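PDB 2IT2: tRNA(Phe) 7-((3-amino-3-carboxypropyl)-4-demethylwyosine(37)-N(4))-methyltransferase 1 from Pyrococcus horikoshii, which probably transfers a methyl group from S-adenosyl-L-methionine to N-4 of a wyosine precursor at position 37 of tRNA(Phe), a step in the biosynthesis of wyosine derivatives. Local coordinates for residues B[24-28]-B[29-33]; B[163-166]-B[167-171]; B[136-140]-B[141-145]. One frame throughout, in Å; residues are numbered along the deposited sequence.

Interaction 1 (B[24-28]-B[29-33])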
ATOM      1  N   ILE B  24     -19.531   6.589  20.172  1.00 17.81           N
ATOM      2  CA  ILE B  24     -19.144   7.935  20.558  1.00 18.94           C
ATOM      3  C   ILE B  24     -18.673   8.740  19.352  1.00 19.62           C
ATOM      4  O   ILE B  24     -19.023   9.917  19.188  1.00 18.43           O
ATOM      5  CB  ILE B  24     -18.035   7.896  21.653  1.00 20.29           C
ATOM      6  CG1 ILE B  24     -17.810   9.302  22.191  1.00 21.49           C
ATOM      7  CG2 ILE B  24     -16.731   7.343  21.101  1.00 21.80           C
ATOM      8  CD1 ILE B  24     -19.053   9.912  22.770  1.00 26.79           C
ATOM      9  N   ALA B  25     -17.895   8.101  18.489  1.00 18.11           N
ATOM     10  CA  ALA B  25     -17.377   8.751  17.296  1.00 18.37           C
ATOM     11  C   ALA B  25     -18.531   9.264  16.426  1.00 17.68           C
ATOM     12  O   ALA B  25     -18.486  10.373  15.874  1.00 17.66           O
ATOM     13  CB  ALA B  25     -16.492   7.758  16.510  1.00 19.11           C
ATOM     14  N   LEU B  26     -19.575   8.456  16.321  1.00 17.74           N
ATOM     15  CA  LEU B  26     -20.742   8.814  15.536  1.00 19.64           C
ATOM     16  C   LEU B  26     -21.477  10.005  16.147  1.00 20.35           C
ATOM     17  O   LEU B  26     -21.784  10.991  15.463  1.00 20.04           O
ATOM     18  CB  LEU B  26     -21.675   7.602  15.449  1.00 18.99           C
ATOM     19  CG  LEU B  26     -21.226   6.455  14.542  1.00 21.04           C
ATOM     20  CD1 LEU B  26     -22.151   5.258  14.696  1.00 19.27           C
ATOM     21  CD2 LEU B  26     -21.242   6.956  13.111  1.00 20.06           C
ATOM     22  N   ARG B  27     -21.740   9.930  17.446  1.00 21.14           N
ATOM     23  CA  ARG B  27     -22.449  11.006  18.116  1.00 24.95           C
ATOM     24  C   ARG B  27     -21.644  12.310  18.112  1.00 23.58           C
ATOM     25  O   ARG B  27     -22.223  13.403  18.150  1.00 24.80           O
ATOM     26  CB  ARG B  27     -22.820  10.587  19.548  1.00 27.23           C
ATOM     27  CG  ARG B  27     -21.831  10.962  20.629  1.00 33.49           C
ATOM     28  CD  ARG B  27     -22.412  10.666  22.011  1.00 36.23           C
ATOM     29  NE  ARG B  27     -21.595  11.213  23.091  1.00 39.56           N
ATOM     30  CZ  ARG B  27     -21.898  11.117  24.382  1.00 40.39           C
ATOM     31  NH1 ARG B  27     -23.004  10.494  24.763  1.00 41.93           N
ATOM     32  NH2 ARG B  27     -21.089  11.640  25.294  1.00 41.77           N
ATOM     33  N   LYS B  28     -20.316  12.205  18.044  1.00 23.77           N
ATOM     34  CA  LYS B  28     -19.455  13.388  18.030  1.00 24.93           C
ATOM     35  C   LYS B  28     -19.237  13.911  16.613  1.00 24.27           C
ATOM     36  O   LYS B  28     -18.600  14.950  16.412  1.00 23.37           O
ATOM     37  CB  LYS B  28     -18.096  13.084  18.689  1.00 26.29           C
ATOM     38  CG  LYS B  28     -18.157  12.901  20.210  1.00 29.88           C
ATOM     39  CD  LYS B  28     -16.776  12.988  20.876  1.00 33.63           C
ATOM     40  CE  LYS B  28     -15.834  11.880  20.425  1.00 35.44           C
ATOM     41  NZ  LYS B  28     -14.495  11.996  21.077  1.00 37.80           N
ATOM     42  N   GLY B  29     -19.775  13.189  15.635  1.00 22.97           N
ATOM     43  CA  GLY B  29     -19.631  13.588  14.249  1.00 24.68           C
ATOM     44  C   GLY B  29     -18.204  13.506  13.727  1.00 24.80           C
ATOM     45  O   GLY B  29     -17.803  14.353  12.932  1.00 24.28           O
ATOM     46  N   GLU B  30     -17.451  12.489  14.154  1.00 24.22           N
ATOM     47  CA  GLU B  30     -16.055  12.290  13.739  1.00 25.43           C
ATOM     48  C   GLU B  30     -15.866  11.223  12.658  1.00 25.36           C
ATOM     49  O   GLU B  30     -14.754  11.023  12.173  1.00 28.45           O
ATOM     50  CB  GLU B  30     -15.194  11.915  14.952  1.00 27.72           C
ATOM     51  CG  GLU B  30     -15.196  12.958  16.063  1.00 31.56           C
ATOM     52  CD  GLU B  30     -14.603  12.436  17.358  1.00 32.82           C
ATOM     53  OE1 GLU B  30     -14.497  11.200  17.508  1.00 35.24           O
ATOM     54  OE2 GLU B  30     -14.260  13.259  18.233  1.00 35.22           O
ATOM     55  N   VAL B  31     -16.940  10.542  12.273  1.00 23.74           N
ATOM     56  CA  VAL B  31     -16.833   9.502  11.251  1.00 22.93           C
ATOM     57  C   VAL B  31     -17.208  10.028   9.868  1.00 23.52           C
ATOM     58  O   VAL B  31     -18.167  10.778   9.728  1.00 23.20           O
ATOM     59  CB  VAL B  31     -17.745   8.305  11.595  1.00 22.63           C
ATOM     60  CG1 VAL B  31     -17.549   7.182  10.579  1.00 21.85           C
ATOM     61  CG2 VAL B  31     -17.441   7.815  13.009  1.00 22.90           C
ATOM     62  N   ASP B  32     -16.441   9.649   8.848  1.00 23.85           N
ATOM     63  CA  ASP B  32     -16.745  10.078   7.485  1.00 25.78           C
ATOM     64  C   ASP B  32     -18.136   9.527   7.165  1.00 26.49           C
ATOM     65  O   ASP B  32     -18.316   8.321   7.028  1.00 27.24           O
ATOM     66  CB  ASP B  32     -15.707   9.524   6.500  1.00 28.20           C
ATOM     67  CG  ASP B  32     -14.298  10.004   6.806  1.00 31.36           C
ATOM     68  OD1 ASP B  32     -14.123  11.226   7.010  1.00 33.00           O
ATOM     69  OD2 ASP B  32     -13.366   9.168   6.838  1.00 35.66           O
ATOM     70  N   GLU B  33     -19.120  10.416   7.049  1.00 28.33           N
ATOM     71  CA  GLU B  33     -20.500  10.008   6.790  1.00 28.70           C
ATOM     72  C   GLU B  33     -20.699   9.059   5.615  1.00 29.18           C
ATOM     73  O   GLU B  33     -21.612   8.234   5.628  1.00 29.60           O
ATOM     74  CB  GLU B  33     -21.386  11.234   6.582  1.00 30.50           C
ATOM     75  CG  GLU B  33     -20.927  12.130   5.453  1.00 32.87           C
ATOM     76  CD  GLU B  33     -20.127  13.308   5.955  1.00 34.31           C
ATOM     77  OE1 GLU B  33     -19.171  13.085   6.721  1.00 36.07           O
ATOM     78  OE2 GLU B  33     -20.454  14.456   5.589  1.00 35.90           O
TER
HETATM   79  O   HOH W   1     -20.055  10.853  12.752  1.00 25.20           O
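K28 starts with CG beside its own backbone N and then bends at its third torsion (chi3 -63°), while E30 also sets CG beside N but runs on extended, and the ends of the two side chains are brought together. K28 NZ forms a salt bridge with E30 OE2 at 3.1 Å, and the methylene next to the ammonium, CE, lies close to the carboxylate as well. A second, apolar contact is made by V31, whose CG2 is the branch that touches A25 CB at 3.6 Å and L26 CD2 at 3.9 Å. I36 and L39 of helix 36-43 extend these apolar contacts. The backbone joins the two parts: E30 N reaches back to A25 O in a bond of 2.9 Å, whereas G29 N, one residue earlier, makes the shorter loop back to L26 O, at 3.0 Å. A water donates to L26 O and accepts from V31 N, so it bridges the helix end and the departing chain. With G29 at positive phi and two bonds folding back into the final turn, helix 11-27 ends in a textbook Schellman motif.

Interaction 2 (B[163-166]-B[167-171])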
ATOM      1  N   ILE B 163       5.329  27.943  -6.887  1.00 17.76           N
ATOM      2  CA  ILE B 163       4.372  27.021  -7.492  1.00 16.56           C
ATOM      3  C   ILE B 163       4.909  26.608  -8.867  1.00 17.38           C
ATOM      4  O   ILE B 163       5.357  27.454  -9.633  1.00 18.16           O
ATOM      5  CB  ILE B 163       2.980  27.694  -7.618  1.00 16.34           C
ATOM      6  CG1 ILE B 163       2.484  28.131  -6.231  1.00 16.93           C
ATOM      7  CG2 ILE B 163       1.977  26.730  -8.219  1.00 17.60           C
ATOM      8  CD1 ILE B 163       2.522  27.010  -5.184  1.00 19.88           C
ATOM      9  N   PHE B 164       4.869  25.311  -9.175  1.00 16.48           N
ATOM     10  CA  PHE B 164       5.396  24.810 -10.448  1.00 16.66           C
ATOM     11  C   PHE B 164       4.353  24.593 -11.535  1.00 16.93           C
ATOM     12  O   PHE B 164       4.700  24.484 -12.719  1.00 19.03           O
ATOM     13  CB  PHE B 164       6.134  23.470 -10.258  1.00 18.55           C
ATOM     14  CG  PHE B 164       7.239  23.503  -9.236  1.00 20.85           C
ATOM     15  CD1 PHE B 164       8.065  24.615  -9.101  1.00 21.50           C
ATOM     16  CD2 PHE B 164       7.466  22.402  -8.419  1.00 21.97           C
ATOM     17  CE1 PHE B 164       9.100  24.629  -8.166  1.00 24.29           C
ATOM     18  CE2 PHE B 164       8.498  22.407  -7.485  1.00 24.24           C
ATOM     19  CZ  PHE B 164       9.315  23.524  -7.358  1.00 23.35           C
ATOM     20  N   VAL B 165       3.087  24.522 -11.143  1.00 17.22           N
ATOM     21  CA  VAL B 165       2.015  24.265 -12.099  1.00 18.61           C
ATOM     22  C   VAL B 165       1.085  25.425 -12.478  1.00 18.41           C
ATOM     23  O   VAL B 165       0.981  26.436 -11.777  1.00 19.07           O
ATOM     24  CB  VAL B 165       1.142  23.067 -11.609  1.00 17.34           C
ATOM     25  CG1 VAL B 165       2.044  21.871 -11.250  1.00 19.39           C
ATOM     26  CG2 VAL B 165       0.307  23.472 -10.403  1.00 20.33           C
ATOM     27  N   GLY B 166       0.411  25.264 -13.612  1.00 16.64           N
ATOM     28  CA  GLY B 166      -0.527  26.267 -14.073  1.00 17.36           C
ATOM     29  C   GLY B 166      -1.940  25.727 -14.011  1.00 19.51           C
ATOM     30  O   GLY B 166      -2.163  24.612 -13.538  1.00 17.55           O
ATOM     31  N   GLU B 167      -2.896  26.484 -14.531  1.00 19.47           N
ATOM     32  CA  GLU B 167      -4.283  26.060 -14.468  1.00 20.59           C
ATOM     33  C   GLU B 167      -4.662  24.863 -15.315  1.00 19.61           C
ATOM     34  O   GLU B 167      -5.526  24.091 -14.918  1.00 18.53           O
ATOM     35  CB  GLU B 167      -5.204  27.219 -14.809  1.00 25.71           C
ATOM     36  CG  GLU B 167      -6.671  26.931 -14.556  1.00 29.78           C
ATOM     37  CD  GLU B 167      -7.508  28.191 -14.625  1.00 33.01           C
ATOM     38  OE1 GLU B 167      -7.509  28.850 -15.685  1.00 35.98           O
ATOM     39  OE2 GLU B 167      -8.161  28.528 -13.614  1.00 35.42           O
ATOM     40  N   GLU B 168      -4.041  24.709 -16.477  1.00 19.75           N
ATOM     41  CA  GLU B 168      -4.377  23.570 -17.315  1.00 20.18           C
ATOM     42  C   GLU B 168      -3.949  22.256 -16.667  1.00 18.84           C
ATOM     43  O   GLU B 168      -4.742  21.316 -16.598  1.00 16.94           O
ATOM     44  CB  GLU B 168      -3.735  23.688 -18.697  1.00 22.88           C
ATOM     45  CG  GLU B 168      -4.142  22.562 -19.623  1.00 28.65           C
ATOM     46  CD  GLU B 168      -5.650  22.417 -19.712  1.00 32.19           C
ATOM     47  OE1 GLU B 168      -6.311  23.378 -20.157  1.00 34.60           O
ATOM     48  OE2 GLU B 168      -6.172  21.346 -19.332  1.00 35.43           O
ATOM     49  N   TYR B 169      -2.701  22.177 -16.205  1.00 15.87           N
ATOM     50  CA  TYR B 169      -2.208  20.961 -15.561  1.00 15.90           C
ATOM     51  C   TYR B 169      -3.019  20.728 -14.296  1.00 15.55           C
ATOM     52  O   TYR B 169      -3.435  19.601 -14.040  1.00 14.63           O
ATOM     53  CB  TYR B 169      -0.704  21.079 -15.257  1.00 16.10           C
ATOM     54  CG  TYR B 169      -0.029  19.846 -14.641  1.00 15.19           C
ATOM     55  CD1 TYR B 169      -0.435  18.544 -14.953  1.00 16.13           C
ATOM     56  CD2 TYR B 169       1.047  19.992 -13.767  1.00 19.67           C
ATOM     57  CE1 TYR B 169       0.228  17.415 -14.402  1.00 15.37           C
ATOM     58  CE2 TYR B 169       1.708  18.883 -13.216  1.00 19.08           C
ATOM     59  CZ  TYR B 169       1.294  17.597 -13.534  1.00 17.96           C
ATOM     60  OH  TYR B 169       1.950  16.517 -12.957  1.00 21.15           O
ATOM     61  N   LEU B 170      -3.279  21.775 -13.518  1.00 14.58           N
ATOM     62  CA  LEU B 170      -4.060  21.602 -12.296  1.00 16.17           C
ATOM     63  C   LEU B 170      -5.459  21.067 -12.629  1.00 17.53           C
ATOM     64  O   LEU B 170      -5.995  20.229 -11.899  1.00 17.65           O
ATOM     65  CB  LEU B 170      -4.158  22.918 -11.512  1.00 17.27           C
ATOM     66  CG  LEU B 170      -4.791  22.773 -10.118  1.00 20.36           C
ATOM     67  CD1 LEU B 170      -3.943  21.835  -9.266  1.00 21.57           C
ATOM     68  CD2 LEU B 170      -4.896  24.126  -9.451  1.00 20.49           C
ATOM     69  N   ASN B 171      -6.042  21.522 -13.737  1.00 17.57           N
ATOM     70  CA  ASN B 171      -7.362  21.040 -14.144  1.00 18.19           C
ATOM     71  C   ASN B 171      -7.342  19.544 -14.474  1.00 17.72           C
ATOM     72  O   ASN B 171      -8.275  18.817 -14.125  1.00 18.36           O
ATOM     73  CB  ASN B 171      -7.870  21.808 -15.357  1.00 22.31           C
ATOM     74  CG  ASN B 171      -9.212  21.308 -15.825  1.00 25.81           C
ATOM     75  OD1 ASN B 171      -9.362  20.893 -16.975  1.00 30.69           O
ATOM     76  ND2 ASN B 171     -10.200  21.348 -14.942  1.00 28.73           N
TER
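The start of the long helix 167-194 is a worked example of an N-terminus without a side-chain cap: G166 holds the N-cap position, and V165 just before it packs against Y169 in the first turn. The backbone sets the turn going, with L170 N donating to G166 O over 3.0 Å. L170 CB rests near the same oxygen, and the leucine side chain also packs against L84, L88 and I91 of helix 84-91. Across the turn, V165 CG1 meets Y169 CD2 at 3.3 Å and CE2 of the same ring at 3.6 Å. The methyl comes to the ring edge, near its plane, and not over a face. CG anti to the backbone N (chi1 -177°) carries the Y169 ring back toward V165, which for its part keeps CG1 anti to the carbonyl carbon. The phenol reaches beyond this contact: Y169 OH is hydrogen-bonded to L156 O of the second subunit, and Y169 also packs on V165 of that subunit. A valine before the cap set against a tyrosine four residues on thus forms part of a helix start built into a dimer interface.

Interaction 3 (B[136-140]-B[141-145])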
ATOM      1  N   LYS B 136      -3.566  -7.595   8.509  1.00 15.19           N
ATOM      2  CA  LYS B 136      -2.564  -6.632   8.974  1.00 16.70           C
ATOM      3  C   LYS B 136      -1.853  -7.068  10.240  1.00 15.36           C
ATOM      4  O   LYS B 136      -0.634  -6.937  10.365  1.00 17.67           O
ATOM      5  CB  LYS B 136      -3.248  -5.266   9.215  1.00 17.62           C
ATOM      6  CG  LYS B 136      -2.350  -4.143   9.760  1.00 20.95           C
ATOM      7  CD  LYS B 136      -3.180  -2.932  10.202  1.00 23.80           C
ATOM      8  CE  LYS B 136      -2.298  -1.812  10.732  1.00 27.19           C
ATOM      9  NZ  LYS B 136      -1.325  -1.328   9.716  1.00 30.75           N
ATOM     10  N   SER B 137      -2.609  -7.614  11.179  1.00 16.78           N
ATOM     11  CA  SER B 137      -2.008  -8.001  12.432  1.00 17.94           C
ATOM     12  C   SER B 137      -2.752  -9.093  13.183  1.00 17.68           C
ATOM     13  O   SER B 137      -3.964  -9.248  13.056  1.00 16.91           O
ATOM     14  CB  SER B 137      -1.882  -6.752  13.316  1.00 20.89           C
ATOM     15  OG  SER B 137      -3.133  -6.099  13.480  1.00 23.89           O
ATOM     16  N   ILE B 138      -2.000  -9.859  13.963  1.00 19.13           N
ATOM     17  CA  ILE B 138      -2.593 -10.900  14.777  1.00 18.50           C
ATOM     18  C   ILE B 138      -1.914 -10.818  16.126  1.00 18.36           C
ATOM     19  O   ILE B 138      -0.713 -11.043  16.229  1.00 18.80           O
ATOM     20  CB  ILE B 138      -2.350 -12.290  14.201  1.00 20.01           C
ATOM     21  CG1 ILE B 138      -2.850 -12.360  12.757  1.00 20.00           C
ATOM     22  CG2 ILE B 138      -3.078 -13.311  15.049  1.00 21.13           C
ATOM     23  CD1 ILE B 138      -2.683 -13.731  12.133  1.00 22.92           C
ATOM     24  N   SER B 139      -2.679 -10.480  17.154  1.00 18.12           N
ATOM     25  CA  SER B 139      -2.139 -10.346  18.498  1.00 19.57           C
ATOM     26  C   SER B 139      -2.970 -11.212  19.421  1.00 19.70           C
ATOM     27  O   SER B 139      -3.783 -12.020  18.957  1.00 20.31           O
ATOM     28  CB  SER B 139      -2.213  -8.875  18.948  1.00 20.40           C
ATOM     29  OG  SER B 139      -3.545  -8.434  19.194  1.00 21.47           O
ATOM     30  N   ASN B 140      -2.759 -11.061  20.722  1.00 19.06           N
ATOM     31  CA  ASN B 140      -3.537 -11.817  21.683  1.00 20.08           C
ATOM     32  C   ASN B 140      -4.880 -11.133  21.941  1.00 19.63           C
ATOM     33  O   ASN B 140      -5.786 -11.743  22.501  1.00 21.45           O
ATOM     34  CB  ASN B 140      -2.768 -11.970  22.993  1.00 20.67           C
ATOM     35  CG  ASN B 140      -1.513 -12.811  22.838  1.00 22.03           C
ATOM     36  OD1 ASN B 140      -1.462 -13.743  22.026  1.00 23.03           O
ATOM     37  ND2 ASN B 140      -0.496 -12.496  23.627  1.00 25.31           N
ATOM     38  N   LYS B 141      -5.008  -9.871  21.526  1.00 19.41           N
ATOM     39  CA  LYS B 141      -6.251  -9.136  21.719  1.00 19.42           C
ATOM     40  C   LYS B 141      -7.193  -9.236  20.522  1.00 18.19           C
ATOM     41  O   LYS B 141      -8.403  -9.343  20.694  1.00 19.68           O
ATOM     42  CB  LYS B 141      -5.958  -7.661  22.026  1.00 22.74           C
ATOM     43  CG  LYS B 141      -5.245  -7.449  23.349  1.00 25.09           C
ATOM     44  CD  LYS B 141      -5.021  -5.976  23.648  1.00 28.81           C
ATOM     45  CE  LYS B 141      -4.278  -5.790  24.960  1.00 30.18           C
ATOM     46  NZ  LYS B 141      -4.127  -4.346  25.281  1.00 32.82           N
ATOM     47  N   LYS B 142      -6.642  -9.224  19.311  1.00 17.24           N
ATOM     48  CA  LYS B 142      -7.481  -9.278  18.123  1.00 16.84           C
ATOM     49  C   LYS B 142      -6.704  -9.565  16.844  1.00 15.76           C
ATOM     50  O   LYS B 142      -5.471  -9.547  16.825  1.00 17.22           O
ATOM     51  CB  LYS B 142      -8.248  -7.947  17.978  1.00 21.48           C
ATOM     52  CG  LYS B 142      -7.377  -6.691  17.985  1.00 24.46           C
ATOM     53  CD  LYS B 142      -8.209  -5.422  18.169  1.00 26.92           C
ATOM     54  CE  LYS B 142      -7.315  -4.199  18.319  1.00 29.99           C
ATOM     55  NZ  LYS B 142      -8.086  -2.982  18.696  1.00 32.40           N
ATOM     56  N   LEU B 143      -7.449  -9.870  15.787  1.00 14.26           N
ATOM     57  CA  LEU B 143      -6.888 -10.109  14.462  1.00 14.70           C
ATOM     58  C   LEU B 143      -7.518  -9.022  13.596  1.00 15.02           C
ATOM     59  O   LEU B 143      -8.740  -8.971  13.463  1.00 14.97           O
ATOM     60  CB  LEU B 143      -7.301 -11.484  13.928  1.00 16.24           C
ATOM     61  CG  LEU B 143      -6.751 -11.887  12.548  1.00 17.15           C
ATOM     62  CD1 LEU B 143      -6.953 -13.380  12.386  1.00 20.16           C
ATOM     63  CD2 LEU B 143      -7.430 -11.152  11.410  1.00 17.55           C
ATOM     64  N   ILE B 144      -6.690  -8.166  13.003  1.00 14.18           N
ATOM     65  CA  ILE B 144      -7.204  -7.079  12.170  1.00 13.24           C
ATOM     66  C   ILE B 144      -6.976  -7.335  10.696  1.00 13.68           C
ATOM     67  O   ILE B 144      -5.880  -7.714  10.271  1.00 14.53           O
ATOM     68  CB  ILE B 144      -6.536  -5.705  12.532  1.00 14.38           C
ATOM     69  CG1 ILE B 144      -6.843  -5.321  13.986  1.00 17.11           C
ATOM     70  CG2 ILE B 144      -7.012  -4.599  11.573  1.00 14.23           C
ATOM     71  CD1 ILE B 144      -8.305  -5.152  14.298  1.00 18.46           C
ATOM     72  N   VAL B 145      -8.054  -7.157   9.942  1.00 13.38           N
ATOM     73  CA  VAL B 145      -8.052  -7.261   8.494  1.00 13.56           C
ATOM     74  C   VAL B 145      -8.058  -5.802   8.013  1.00 13.22           C
ATOM     75  O   VAL B 145      -8.785  -4.963   8.559  1.00 13.32           O
ATOM     76  CB  VAL B 145      -9.333  -7.938   7.979  1.00 13.41           C
ATOM     77  CG1 VAL B 145      -9.496  -7.676   6.496  1.00 15.62           C
ATOM     78  CG2 VAL B 145      -9.264  -9.435   8.247  1.00 17.55           C
TER
HETATM   79  O   HOH W   2      -3.867  -7.303  15.922  1.00 26.83           O
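Backbone hydrogen bonds join S137 to I144 and set the register of the two strands. I144 N donates to S137 O at 2.9 Å, while I144 O receives two donors: K136 N at 2.9 Å and, more weakly, S137 N at 3.4 Å. Nearer the loop, S139 N donates to K142 O. The CA-H of L143 points at S137 O as well, adding a CA-H...O contact to the hydrogen bond that S137 O accepts from I144 N.

Two residues, K136 and S137, therefore face the single residue I144, which makes this a classic beta bulge in the antiparallel hairpin of strands 134-138 and 143-148.

In the turn, the side-chain hydrogen bonds centre on S139. It swings OG between its backbone N and its carbonyl carbon (chi1 70°), where the oxygen accepts from K141 N at 3.1 Å and from K142 N at 3.2 Å. The first of these bonds closes an ST turn, and together they hold the chain reversal by its backbone N-H groups. A water bridges the two arms of the hairpin, 2.8 Å from S137 OG and donating to K142 O. The loop is tied to the N-terminal part of the chain through N140, whose OD1 accepts from L3 N and whose backbone oxygen accepts from N10 ND2.

Van der Waals contacts differ on the two faces of the sheet. On one, I138 and L143 form a non-hydrogen-bonded pair whose side chains lie side by side and point the same way, with I138 CG1 3.9 Å from L143 CG. L143 packs further on F7 and A118, and I138 touches I135 of the second subunit. On the other face, the polar S137 OG lies 3.6 Å from I144 CB, and I144 in turn packs on H109 of strand 98-112.

In the fold
Along the chain the order is interaction 1, interaction 3, then interaction 2, and no two of them touch. Interaction 1 ends helix 11-27; its centre is about 24 Å from that of the hairpin 136-145 and about 35 Å from that of interaction 2. The latter two lie on opposite sides of the chain's centre, about 44 Å apart between centres, yet one antiparallel sheet connects them: strand 143-148 pairs with 98-112, which pairs with 153-159, and that with 162-163, just before helix 167-194. The three are thus separate local features, a helix end, a hairpin turn and a helix start, spread along an elongated subunit; the last two, unlike the first, lie where the second subunit makes contact.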